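Local coordinates for protein L-lactate dehydrogenase (Trichomonas vaginalis, PDB 4UUN) that probably catalyses the reversible, NADH-dependent reduction of a 2-oxoacid to L-lactate or L-malate, at residues B[8-13]-B[83-88]; B[128-133]-B[184-189]; B[155-160]-B[242-247]. All coordinates share one frame; numbering follows the deposited sequence. Where two conformers were deposited one is given.

Overall arrangement
The three contacts surround one bound NADH molecule. Interaction 1 joins two strands of the nucleotide-binding sheet and runs along the cofactor from its adenosine half to the nicotinamide ribose, interaction 2 joins the nicotinamide ribose region to the loop carrying His186, and interaction 3 packs two helices beside the nicotinamide itself. Interactions 1 and 2 have centres about 17 Å apart but touch, Leu85 O lying 3.0 Å from Gly129 N. The centres of interactions 2 and 3 are about 13 Å apart; His186 meets Asp158 between them, though the detail of that approach is doubtful. Interactions 1 and 3 do not meet, their nearest atoms being about 6 Å apart, and the cofactor connects them.

Interaction 1. Residues B[8-13]-B[83-88]; sequences LITGAA and AFLVAS. With NAI (1,4-dihydronicotinamide adenine dinucleotide), chain D.
Thr10 OG1 accepts a hydrogen bond from Ala87 N at 3.0 Å and a weak one from Val86 N, while a water lies 2.6 Å from OG1 and donates to Ala87 O. A chi1 of 66° sets OG1 between backbone N and carbonyl carbon, facing the amides of Val86 and Ala87 just past the inverse gamma turn centred on Leu85, and directs CG2 against Leu85 CD2 at 3.8 Å. Threonine suits the place because its hydroxyl binds these amides while its methyl packs on Leu85. The strands run parallel: Phe84 N donates to Leu8 O at 2.8 Å, Thr10 N to Phe84 O at 3.2 Å, and Leu8 O lies at the edge of the Phe84 ring.

Gly11 opens the GxxGxxG turn of the Rossmann fold; having no side chain, it allows a positive phi and the approach of its CA to 3.2 Å from NADH O4B. The small Ala87 lets adenine approach, CB to N3A being 3.3 Å, and Ser88 OG accepts from O2D of the nicotinamide ribose at 3.1 Å.

Strand 5-10 lies between strands 35-40 and 82-85, with strand 124-127 beyond the latter; helix 15-25 packs on the face bearing Ile9 and Phe84.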
loop_
_atom_site.group_PDB
_atom_site.type_symbol
_atom_site.label_atom_id
_atom_site.label_comp_id
_atom_site.label_asym_id
_atom_site.label_seq_id
_atom_site.Cartn_x
_atom_site.Cartn_y
_atom_site.Cartn_z
ATOM N N LEU B 8 11.909 3.249 11.932
ATOM C CA LEU B 8 11.415 2.130 12.741
ATOM C C LEU B 8 9.902 1.942 12.594
ATOM O O LEU B 8 9.139 2.907 12.662
ATOM C CB LEU B 8 11.736 2.355 14.225
ATOM C CG LEU B 8 11.082 1.399 15.239
ATOM C CD1 LEU B 8 11.559 -0.039 15.058
ATOM C CD2 LEU B 8 11.359 1.875 16.660
ATOM N N ILE B 9 9.492 0.685 12.418
ATOM C CA ILE B 9 8.095 0.278 12.525
ATOM C C ILE B 9 7.992 -0.852 13.558
ATOM O O ILE B 9 8.580 -1.920 13.366
ATOM C CB ILE B 9 7.548 -0.242 11.172
ATOM C CG1 ILE B 9 7.695 0.809 10.070
ATOM C CG2 ILE B 9 6.078 -0.645 11.296
ATOM C CD1 ILE B 9 7.448 0.253 8.652
ATOM N N THR B 10 7.252 -0.622 14.645
ATOM C CA THR B 10 6.988 -1.673 15.634
ATOM C C THR B 10 5.739 -2.428 15.226
ATOM O O THR B 10 4.936 -1.923 14.444
ATOM C CB THR B 10 6.782 -1.117 17.064
ATOM O OG1 THR B 10 5.585 -0.331 17.117
ATOM C CG2 THR B 10 7.973 -0.279 17.508
ATOM N N GLY B 11 5.563 -3.629 15.769
ATOM C CA GLY B 11 4.497 -4.514 15.330
ATOM C C GLY B 11 4.551 -4.709 13.820
ATOM O O GLY B 11 3.526 -4.827 13.152
ATOM N N ALA B 12 5.768 -4.750 13.290
ATOM C CA ALA B 12 5.991 -4.684 11.845
ATOM C C ALA B 12 5.336 -5.813 11.052
ATOM O O ALA B 12 5.082 -5.651 9.869
ATOM C CB ALA B 12 7.489 -4.631 11.538
ATOM N N ALA B 13 5.058 -6.945 11.693
ATOM C CA ALA B 13 4.511 -8.100 10.980
ATOM C C ALA B 13 2.982 -8.113 10.882
ATOM O O ALA B 13 2.409 -9.016 10.277
ATOM C CB ALA B 13 4.993 -9.381 11.625
ATOM N N ALA B 83 9.997 7.046 13.884
ATOM C CA ALA B 83 9.403 5.792 14.326
ATOM C C ALA B 83 7.890 5.815 14.223
ATOM O O ALA B 83 7.243 6.822 14.550
ATOM C CB ALA B 83 9.814 5.492 15.754
ATOM N N PHE B 84 7.344 4.695 13.763
ATOM C CA PHE B 84 5.913 4.457 13.753
ATOM C C PHE B 84 5.635 3.413 14.833
ATOM O O PHE B 84 5.883 2.218 14.631
ATOM C CB PHE B 84 5.463 3.944 12.376
ATOM C CG PHE B 84 5.632 4.948 11.261
ATOM C CD1 PHE B 84 6.851 5.101 10.617
ATOM C CD2 PHE B 84 4.563 5.727 10.845
ATOM C CE1 PHE B 84 7.000 6.017 9.594
ATOM C CE2 PHE B 84 4.707 6.647 9.824
ATOM C CZ PHE B 84 5.920 6.794 9.197
ATOM N N LEU B 85 5.160 3.866 15.992
ATOM C CA LEU B 85 4.889 2.961 17.105
ATOM C C LEU B 85 3.481 2.396 16.974
ATOM O O LEU B 85 2.517 2.922 17.548
ATOM C CB LEU B 85 5.071 3.666 18.448
ATOM C CG LEU B 85 6.434 4.318 18.695
ATOM C CD1 LEU B 85 6.501 4.856 20.120
ATOM C CD2 LEU B 85 7.580 3.347 18.441
ATOM N N VAL B 86 3.387 1.306 16.222
ATOM C CA VAL B 86 2.113 0.687 15.886
ATOM C C VAL B 86 1.710 -0.357 16.919
ATOM O O VAL B 86 0.538 -0.485 17.267
ATOM C CB VAL B 86 2.208 0.023 14.489
ATOM C CG1 VAL B 86 0.929 -0.707 14.138
ATOM C CG2 VAL B 86 2.546 1.070 13.431
ATOM N N ALA B 87 2.685 -1.104 17.415
ATOM C CA ALA B 87 2.410 -2.173 18.373
ATOM C C ALA B 87 1.814 -1.648 19.677
ATOM O O ALA B 87 2.233 -0.613 20.182
ATOM C CB ALA B 87 3.683 -2.932 18.671
ATOM N N SER B 88 0.851 -2.391 20.216
ATOM C CA SER B 88 0.308 -2.144 21.543
ATOM C C SER B 88 -0.305 -3.440 22.060
ATOM O O SER B 88 -0.441 -4.412 21.310
ATOM C CB SER B 88 -0.767 -1.066 21.479
ATOM O OG SER B 88 -1.834 -1.490 20.652
HETATM P PA NAI D . -2.222 -6.663 14.069
HETATM O O1A NAI D . -2.763 -7.492 15.209
HETATM O O2A NAI D . -2.433 -7.110 12.638
HETATM O O5B NAI D . -0.640 -6.456 14.301
HETATM C C5B NAI D . -0.084 -5.971 15.521
HETATM C C4B NAI D . 1.378 -6.397 15.586
HETATM O O4B NAI D . 2.006 -5.914 16.780
HETATM C C3B NAI D . 1.548 -7.914 15.596
HETATM O O3B NAI D . 2.442 -8.288 14.543
HETATM C C2B NAI D . 2.124 -8.246 16.967
HETATM O O2B NAI D . 2.995 -9.383 16.967
HETATM C C1B NAI D . 2.858 -6.955 17.275
HETATM N N9A NAI D . 3.216 -6.724 18.693
HETATM C C8A NAI D . 2.494 -6.989 19.804
HETATM N N7A NAI D . 3.186 -6.609 20.915
HETATM C C5A NAI D . 4.364 -6.090 20.513
HETATM C C6A NAI D . 5.565 -5.498 21.154
HETATM N N6A NAI D . 5.653 -5.383 22.502
HETATM N N1A NAI D . 6.571 -5.079 20.345
HETATM C C2A NAI D . 6.510 -5.179 18.996
HETATM N N3A NAI D . 5.451 -5.713 18.355
HETATM C C4A NAI D . 4.378 -6.177 19.043
HETATM O O3 NAI D . -2.815 -5.176 14.227
HETATM P PN NAI D . -2.945 -3.909 13.240
HETATM O O1N NAI D . -4.238 -4.034 12.460
HETATM O O2N NAI D . -1.627 -3.738 12.519
HETATM O O5D NAI D . -3.119 -2.704 14.292
HETATM C C5D NAI D . -2.084 -2.469 15.234
HETATM C C4D NAI D . -2.497 -1.393 16.227
HETATM O O4D NAI D . -2.749 -0.129 15.606
HETATM C C3D NAI D . -3.774 -1.750 16.962
HETATM O O3D NAI D . -3.490 -2.611 18.075
HETATM C C2D NAI D . -4.316 -0.397 17.371
HETATM O O2D NAI D . -3.895 -0.132 18.707
HETATM C C1D NAI D . -3.657 0.615 16.431
HETATM N N1N NAI D . -4.603 1.413 15.620
HETATM C C2N NAI D . -4.502 2.743 15.689
HETATM C C3N NAI D . -5.320 3.619 14.983
HETATM C C7N NAI D . -5.159 5.127 15.088
HETATM O O7N NAI D . -5.518 5.950 14.257
HETATM N N7N NAI D . -4.563 5.645 16.184
HETATM C C4N NAI D . -6.380 3.065 14.066
HETATM C C5N NAI D . -6.397 1.605 14.060
HETATM C C6N NAI D . -5.517 0.841 14.825
HETATM O O HOH W 1 4.859 0.427 19.528
#

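Interaction 2. Residues B[128-133]-B[184-189]; sequences IGNPDN and GNHGES. With NAI (1,4-dihydronicotinamide adenine dinucleotide), chain D.
Asn133 and Asn185 mark the closest backbone approach, 6.4 Å between CA atoms, where the first turn of helix 132-141, preceded by a cis peptide at Pro131, faces the loop after strand 177-183.

His186 ND1 donates to Asp132 OD1 at 2.8 Å. The carboxylate and imidazole planes are only 10° apart. OD1 lies at the ring edge, near its plane, and is met on its syn side, though 27° out of the carboxylate plane. Asp132 reaches the ring with CG between its own backbone N and carbonyl carbon, chi1 58°. His186 NE2 faces Asp158 OD1 at a distance too short to be trusted in detail, so this ring, the predicted proton acceptor, is probably held between two carboxylates.

Asn133 uses both ends of its amide: OD1 accepts a long, weak bond from His186 N at 3.5 Å, and ND2 makes a weak bond to Gly184 O at 3.1 Å besides a stronger one to Val284 O. Asparagine thus joins the helix start to the loop backbone. In one of its two conformers Asn130 forms an Asx turn, its OD1 taking Asp132 N on a lone pair in the carbonyl plane at 3.2 Å. That turn leads to the cofactor, where Asn130 N donates to NADH O2D at 2.9 Å and the carboxamide N7N donates to Ile128 O at 3.2 Å.

Around the contact, Pro131 rests on helix 97-118, Leu320 of helix 307-337 packs against Asn133 and Asn185, and Ser153 of strand 151-153 touches Asp132 and Asn133.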
loop_
_atom_site.group_PDB
_atom_site.type_symbol
_atom_site.label_atom_id
_atom_site.label_comp_id
_atom_site.label_asym_id
_atom_site.label_seq_id
_atom_site.Cartn_x
_atom_site.Cartn_y
_atom_site.Cartn_z
ATOM N N ILE B 128 0.862 5.403 17.426
ATOM C CA ILE B 128 -0.322 4.942 16.725
ATOM C C ILE B 128 -1.086 3.927 17.569
ATOM O O ILE B 128 -2.291 4.016 17.684
ATOM C CB ILE B 128 0.070 4.338 15.355
ATOM C CG1 ILE B 128 0.658 5.437 14.458
ATOM C CG2 ILE B 128 -1.122 3.685 14.685
ATOM C CD1 ILE B 128 1.349 4.920 13.199
ATOM N N GLY B 129 -0.383 2.975 18.174
ATOM C CA GLY B 129 -1.004 2.000 19.060
ATOM C C GLY B 129 -1.851 2.610 20.169
ATOM O O GLY B 129 -1.451 3.585 20.810
ATOM N N ASN B 130 -3.019 2.017 20.403
ATOM C CA ASN B 130 -3.934 2.578 21.384
ATOM C C ASN B 130 -3.698 2.091 22.810
ATOM O O ASN B 130 -3.190 0.996 23.038
ATOM C CB ASN B 130 -5.382 2.368 20.947
ATOM C CG ASN B 130 -5.809 3.379 19.900
ATOM O OD1 ASN B 130 -5.588 4.587 20.058
ATOM N ND2 ASN B 130 -6.397 2.896 18.816
ATOM N N PRO B 131 -4.032 2.941 23.798
ATOM C CA PRO B 131 -4.594 4.297 23.712
ATOM C C PRO B 131 -3.495 5.304 23.368
ATOM O O PRO B 131 -2.603 5.541 24.187
ATOM C CB PRO B 131 -5.161 4.524 25.112
ATOM C CG PRO B 131 -4.302 3.680 26.005
ATOM C CD PRO B 131 -3.862 2.501 25.195
ATOM N N ASP B 132 -3.542 5.882 22.172
ATOM C CA ASP B 132 -2.350 6.552 21.644
ATOM C C ASP B 132 -1.933 7.836 22.379
ATOM O O ASP B 132 -0.746 8.010 22.663
ATOM C CB ASP B 132 -2.434 6.758 20.128
ATOM C CG ASP B 132 -3.643 7.561 19.695
ATOM O OD1 ASP B 132 -4.608 7.722 20.475
ATOM O OD2 ASP B 132 -3.619 8.031 18.550
ATOM N N ASN B 133 -2.867 8.737 22.680
ATOM C CA ASN B 133 -2.503 9.947 23.430
ATOM C C ASN B 133 -1.759 9.589 24.714
ATOM O O ASN B 133 -0.718 10.169 25.037
ATOM C CB ASN B 133 -3.737 10.784 23.807
ATOM C CG ASN B 133 -4.503 11.281 22.602
ATOM O OD1 ASN B 133 -4.981 10.495 21.791
ATOM N ND2 ASN B 133 -4.647 12.598 22.493
ATOM N N GLY B 184 -8.488 16.828 21.095
ATOM C CA GLY B 184 -8.451 16.138 22.366
ATOM C C GLY B 184 -7.987 14.695 22.314
ATOM O O GLY B 184 -7.000 14.360 21.654
ATOM N N ASN B 185 -8.704 13.843 23.037
ATOM C CA ASN B 185 -8.353 12.434 23.160
ATOM C C ASN B 185 -8.990 11.657 22.029
ATOM O O ASN B 185 -9.941 12.120 21.415
ATOM C CB ASN B 185 -8.883 11.882 24.486
ATOM C CG ASN B 185 -8.243 10.561 24.880
ATOM O OD1 ASN B 185 -7.297 10.091 24.244
ATOM N ND2 ASN B 185 -8.757 9.958 25.943
ATOM N N HIS B 186 -8.466 10.474 21.752
ATOM C CA HIS B 186 -9.247 9.473 21.040
ATOM C C HIS B 186 -10.330 8.926 21.952
ATOM O O HIS B 186 -10.494 9.365 23.094
ATOM C CB HIS B 186 -8.352 8.341 20.562
ATOM C CG HIS B 186 -7.939 8.475 19.130
ATOM N ND1 HIS B 186 -6.723 8.032 18.664
ATOM C CD2 HIS B 186 -8.590 8.991 18.060
ATOM C CE1 HIS B 186 -6.639 8.274 17.368
ATOM N NE2 HIS B 186 -7.756 8.858 16.979
ATOM N N GLY B 187 -11.072 7.957 21.449
ATOM C CA GLY B 187 -12.085 7.324 22.252
ATOM C C GLY B 187 -13.317 8.185 22.327
ATOM O O GLY B 187 -13.506 9.093 21.513
ATOM N N GLU B 188 -14.142 7.902 23.323
ATOM C CA GLU B 188 -15.463 8.492 23.429
ATOM C C GLU B 188 -15.464 10.005 23.606
ATOM O O GLU B 188 -16.428 10.665 23.228
ATOM C CB GLU B 188 -16.217 7.837 24.586
ATOM C CG GLU B 188 -16.359 6.328 24.422
ATOM C CD GLU B 188 -17.198 5.695 25.513
ATOM O OE1 GLU B 188 -17.596 6.415 26.453
ATOM O OE2 GLU B 188 -17.458 4.475 25.428
ATOM N N SER B 189 -14.398 10.562 24.178
ATOM C CA SER B 189 -14.386 11.998 24.474
ATOM C C SER B 189 -13.861 12.855 23.316
ATOM O O SER B 189 -13.810 14.079 23.426
ATOM C CB SER B 189 -13.581 12.290 25.752
ATOM O OG SER B 189 -12.188 12.294 25.512
HETATM P PA NAI D . -2.222 -6.663 14.069
HETATM O O1A NAI D . -2.763 -7.492 15.209
HETATM O O2A NAI D . -2.433 -7.110 12.638
HETATM O O5B NAI D . -0.640 -6.456 14.301
HETATM C C5B NAI D . -0.084 -5.971 15.521
HETATM C C4B NAI D . 1.378 -6.397 15.586
HETATM O O4B NAI D . 2.006 -5.914 16.780
HETATM C C3B NAI D . 1.548 -7.914 15.596
HETATM O O3B NAI D . 2.442 -8.288 14.543
HETATM C C2B NAI D . 2.124 -8.246 16.967
HETATM O O2B NAI D . 2.995 -9.383 16.967
HETATM C C1B NAI D . 2.858 -6.955 17.275
HETATM N N9A NAI D . 3.216 -6.724 18.693
HETATM C C8A NAI D . 2.494 -6.989 19.804
HETATM N N7A NAI D . 3.186 -6.609 20.915
HETATM C C5A NAI D . 4.364 -6.090 20.513
HETATM C C6A NAI D . 5.565 -5.498 21.154
HETATM N N6A NAI D . 5.653 -5.383 22.502
HETATM N N1A NAI D . 6.571 -5.079 20.345
HETATM C C2A NAI D . 6.510 -5.179 18.996
HETATM N N3A NAI D . 5.451 -5.713 18.355
HETATM C C4A NAI D . 4.378 -6.177 19.043
HETATM O O3 NAI D . -2.815 -5.176 14.227
HETATM P PN NAI D . -2.945 -3.909 13.240
HETATM O O1N NAI D . -4.238 -4.034 12.460
HETATM O O2N NAI D . -1.627 -3.738 12.519
HETATM O O5D NAI D . -3.119 -2.704 14.292
HETATM C C5D NAI D . -2.084 -2.469 15.234
HETATM C C4D NAI D . -2.497 -1.393 16.227
HETATM O O4D NAI D . -2.749 -0.129 15.606
HETATM C C3D NAI D . -3.774 -1.750 16.962
HETATM O O3D NAI D . -3.490 -2.611 18.075
HETATM C C2D NAI D . -4.316 -0.397 17.371
HETATM O O2D NAI D . -3.895 -0.132 18.707
HETATM C C1D NAI D . -3.657 0.615 16.431
HETATM N N1N NAI D . -4.603 1.413 15.620
HETATM C C2N NAI D . -4.502 2.743 15.689
HETATM C C3N NAI D . -5.320 3.619 14.983
HETATM C C7N NAI D . -5.159 5.127 15.088
HETATM O O7N NAI D . -5.518 5.950 14.257
HETATM N N7N NAI D . -4.563 5.645 16.184
HETATM C C4N NAI D . -6.380 3.065 14.066
HETATM C C5N NAI D . -6.397 1.605 14.060
HETATM C C6N NAI D . -5.517 0.841 14.825
#

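Interaction 3. Residues B[155-160]-B[242-247]; sequences SMLDQN and ASPTKA. With NAI (1,4-dihydronicotinamide adenine dinucleotide), chain D.
Leu157, its CG opposite the backbone N (chi1 175°) and its chain turned again at chi2 (52°), spreads its two methyls toward Ser243 and Pro244. CD1 lies 3.9 Å from Ser243 O, and CD2 packs 4.1 Å from Pro244 CB. Beside them Ala247 CB fits against the first turn of helix 156-170, 3.6 Å from Leu157 N and also touching Met156 CB; the axes of the two short helical segments approach to 8.9 Å at 108°, consistent with so small a residue between them.

At the far side a water bridges the helices, accepting from Asn160 ND2 and donating to Ser243 O, both at 3.0 Å. Lys246 bends at chi2, and its NZ comes 3.7 Å from Asn160 ND2, the two chains crossing at a slant; both nitrogens bond Gln250 OE1, not each other. The second subunit adds Cys59 O, bonded to Lys246 NZ, and Glu55, bonded to Ser243 OG, so the dimer interface lies at this edge.

With no direct hydrogen bond between the segments, the contact is apolar toward the cofactor. Pro244 CB lies 3.9 Å and Leu157 CD2 3.7 Å from C4N; because C4N is the carbon that gives up hydride, these groups lend it a non-polar setting, consistent with hydride transfer.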
loop_
_atom_site.group_PDB
_atom_site.type_symbol
_atom_site.label_atom_id
_atom_site.label_comp_id
_atom_site.label_asym_id
_atom_site.label_seq_id
_atom_site.Cartn_x
_atom_site.Cartn_y
_atom_site.Cartn_z
ATOM N N SER B 155 -4.111 11.370 14.967
ATOM C CA SER B 155 -5.552 11.626 14.958
ATOM C C SER B 155 -6.092 11.872 13.544
ATOM O O SER B 155 -7.292 12.120 13.357
ATOM C CB SER B 155 -5.882 12.806 15.872
ATOM O OG SER B 155 -5.119 13.941 15.519
ATOM N N MET B 156 -5.217 11.767 12.546
ATOM C CA MET B 156 -5.597 12.072 11.170
ATOM C C MET B 156 -6.590 11.077 10.551
ATOM O O MET B 156 -7.314 11.433 9.618
ATOM C CB MET B 156 -4.344 12.201 10.277
ATOM C CG MET B 156 -3.780 13.632 10.168
ATOM S SD MET B 156 -4.970 14.899 9.637
ATOM C CE MET B 156 -5.352 14.311 7.983
ATOM N N LEU B 157 -6.621 9.836 11.041
ATOM C CA LEU B 157 -7.598 8.872 10.543
ATOM C C LEU B 157 -8.997 9.412 10.788
ATOM O O LEU B 157 -9.851 9.405 9.909
ATOM C CB LEU B 157 -7.444 7.515 11.229
ATOM C CG LEU B 157 -8.486 6.440 10.895
ATOM C CD1 LEU B 157 -8.650 6.228 9.388
ATOM C CD2 LEU B 157 -8.107 5.123 11.574
ATOM N N ASP B 158 -9.213 9.918 11.995
ATOM C CA ASP B 158 -10.514 10.448 12.368
ATOM C C ASP B 158 -10.843 11.707 11.574
ATOM O O ASP B 158 -11.989 11.899 11.171
ATOM C CB ASP B 158 -10.548 10.726 13.869
ATOM C CG ASP B 158 -10.073 9.543 14.682
ATOM O OD1 ASP B 158 -8.838 9.401 14.868
ATOM O OD2 ASP B 158 -10.924 8.744 15.111
ATOM N N GLN B 159 -9.846 12.558 11.332
ATOM C CA GLN B 159 -10.065 13.749 10.514
ATOM C C GLN B 159 -10.446 13.370 9.090
ATOM O O GLN B 159 -11.345 13.979 8.498
ATOM C CB GLN B 159 -8.832 14.661 10.491
ATOM C CG GLN B 159 -9.002 15.866 9.533
ATOM C CD GLN B 159 -7.882 16.885 9.632
ATOM O OE1 GLN B 159 -7.492 17.291 10.726
ATOM N NE2 GLN B 159 -7.370 17.320 8.485
ATOM N N ASN B 160 -9.765 12.379 8.530
ATOM C CA ASN B 160 -10.077 11.949 7.169
ATOM C C ASN B 160 -11.492 11.351 7.096
ATOM O O ASN B 160 -12.235 11.618 6.158
ATOM C CB ASN B 160 -9.016 10.980 6.637
ATOM C CG ASN B 160 -7.693 11.669 6.330
ATOM O OD1 ASN B 160 -7.659 12.846 6.005
ATOM N ND2 ASN B 160 -6.600 10.924 6.416
ATOM N N ALA B 242 -5.337 -0.335 5.739
ATOM C CA ALA B 242 -4.901 0.624 4.731
ATOM C C ALA B 242 -5.169 2.073 5.153
ATOM O O ALA B 242 -4.318 2.940 4.955
ATOM C CB ALA B 242 -5.563 0.323 3.388
ATOM N N SER B 243 -6.321 2.340 5.760
ATOM C CA SER B 243 -6.687 3.724 6.075
ATOM C C SER B 243 -5.898 4.326 7.261
ATOM O O SER B 243 -5.517 5.493 7.209
ATOM C CB SER B 243 -8.212 3.898 6.235
ATOM O OG SER B 243 -8.781 3.003 7.169
ATOM N N PRO B 244 -5.624 3.542 8.317
ATOM C CA PRO B 244 -4.700 4.127 9.303
ATOM C C PRO B 244 -3.277 4.292 8.762
ATOM O O PRO B 244 -2.581 5.221 9.164
ATOM C CB PRO B 244 -4.743 3.139 10.476
ATOM C CG PRO B 244 -5.356 1.877 9.920
ATOM C CD PRO B 244 -6.253 2.301 8.807
ATOM N N THR B 245 -2.867 3.430 7.836
ATOM C CA THR B 245 -1.535 3.535 7.245
ATOM C C THR B 245 -1.424 4.829 6.443
ATOM O O THR B 245 -0.423 5.552 6.538
ATOM C CB THR B 245 -1.217 2.316 6.352
ATOM O OG1 THR B 245 -1.254 1.119 7.145
ATOM C CG2 THR B 245 0.158 2.458 5.710
ATOM N N LYS B 246 -2.460 5.116 5.655
ATOM C CA LYS B 246 -2.526 6.323 4.851
ATOM C C LYS B 246 -2.391 7.553 5.738
ATOM O O LYS B 246 -1.646 8.482 5.437
ATOM C CB LYS B 246 -3.865 6.354 4.093
ATOM C CG LYS B 246 -3.982 7.442 3.031
ATOM C CD LYS B 246 -4.502 8.759 3.587
ATOM C CE LYS B 246 -4.582 9.819 2.498
ATOM N NZ LYS B 246 -5.206 11.077 2.999
ATOM N N ALA B 247 -3.121 7.546 6.838
ATOM C CA ALA B 247 -3.104 8.658 7.775
ATOM C C ALA B 247 -1.736 8.790 8.446
ATOM O O ALA B 247 -1.236 9.906 8.647
ATOM C CB ALA B 247 -4.206 8.473 8.811
HETATM P PA NAI D . -2.222 -6.663 14.069
HETATM O O1A NAI D . -2.763 -7.492 15.209
HETATM O O2A NAI D . -2.433 -7.110 12.638
HETATM O O5B NAI D . -0.640 -6.456 14.301
HETATM C C5B NAI D . -0.084 -5.971 15.521
HETATM C C4B NAI D . 1.378 -6.397 15.586
HETATM O O4B NAI D . 2.006 -5.914 16.780
HETATM C C3B NAI D . 1.548 -7.914 15.596
HETATM O O3B NAI D . 2.442 -8.288 14.543
HETATM C C2B NAI D . 2.124 -8.246 16.967
HETATM O O2B NAI D . 2.995 -9.383 16.967
HETATM C C1B NAI D . 2.858 -6.955 17.275
HETATM N N9A NAI D . 3.216 -6.724 18.693
HETATM C C8A NAI D . 2.494 -6.989 19.804
HETATM N N7A NAI D . 3.186 -6.609 20.915
HETATM C C5A NAI D . 4.364 -6.090 20.513
HETATM C C6A NAI D . 5.565 -5.498 21.154
HETATM N N6A NAI D . 5.653 -5.383 22.502
HETATM N N1A NAI D . 6.571 -5.079 20.345
HETATM C C2A NAI D . 6.510 -5.179 18.996
HETATM N N3A NAI D . 5.451 -5.713 18.355
HETATM C C4A NAI D . 4.378 -6.177 19.043
HETATM O O3 NAI D . -2.815 -5.176 14.227
HETATM P PN NAI D . -2.945 -3.909 13.240
HETATM O O1N NAI D . -4.238 -4.034 12.460
HETATM O O2N NAI D . -1.627 -3.738 12.519
HETATM O O5D NAI D . -3.119 -2.704 14.292
HETATM C C5D NAI D . -2.084 -2.469 15.234
HETATM C C4D NAI D . -2.497 -1.393 16.227
HETATM O O4D NAI D . -2.749 -0.129 15.606
HETATM C C3D NAI D . -3.774 -1.750 16.962
HETATM O O3D NAI D . -3.490 -2.611 18.075
HETATM C C2D NAI D . -4.316 -0.397 17.371
HETATM O O2D NAI D . -3.895 -0.132 18.707
HETATM C C1D NAI D . -3.657 0.615 16.431
HETATM N N1N NAI D . -4.603 1.413 15.620
HETATM C C2N NAI D . -4.502 2.743 15.689
HETATM C C3N NAI D . -5.320 3.619 14.983
HETATM C C7N NAI D . -5.159 5.127 15.088
HETATM O O7N NAI D . -5.518 5.950 14.257
HETATM N N7N NAI D . -4.563 5.645 16.184
HETATM C C4N NAI D . -6.380 3.065 14.066
HETATM C C5N NAI D . -6.397 1.605 14.060
HETATM C C6N NAI D . -5.517 0.841 14.825
HETATM O O HOH W 2 -7.060 7.950 6.657
#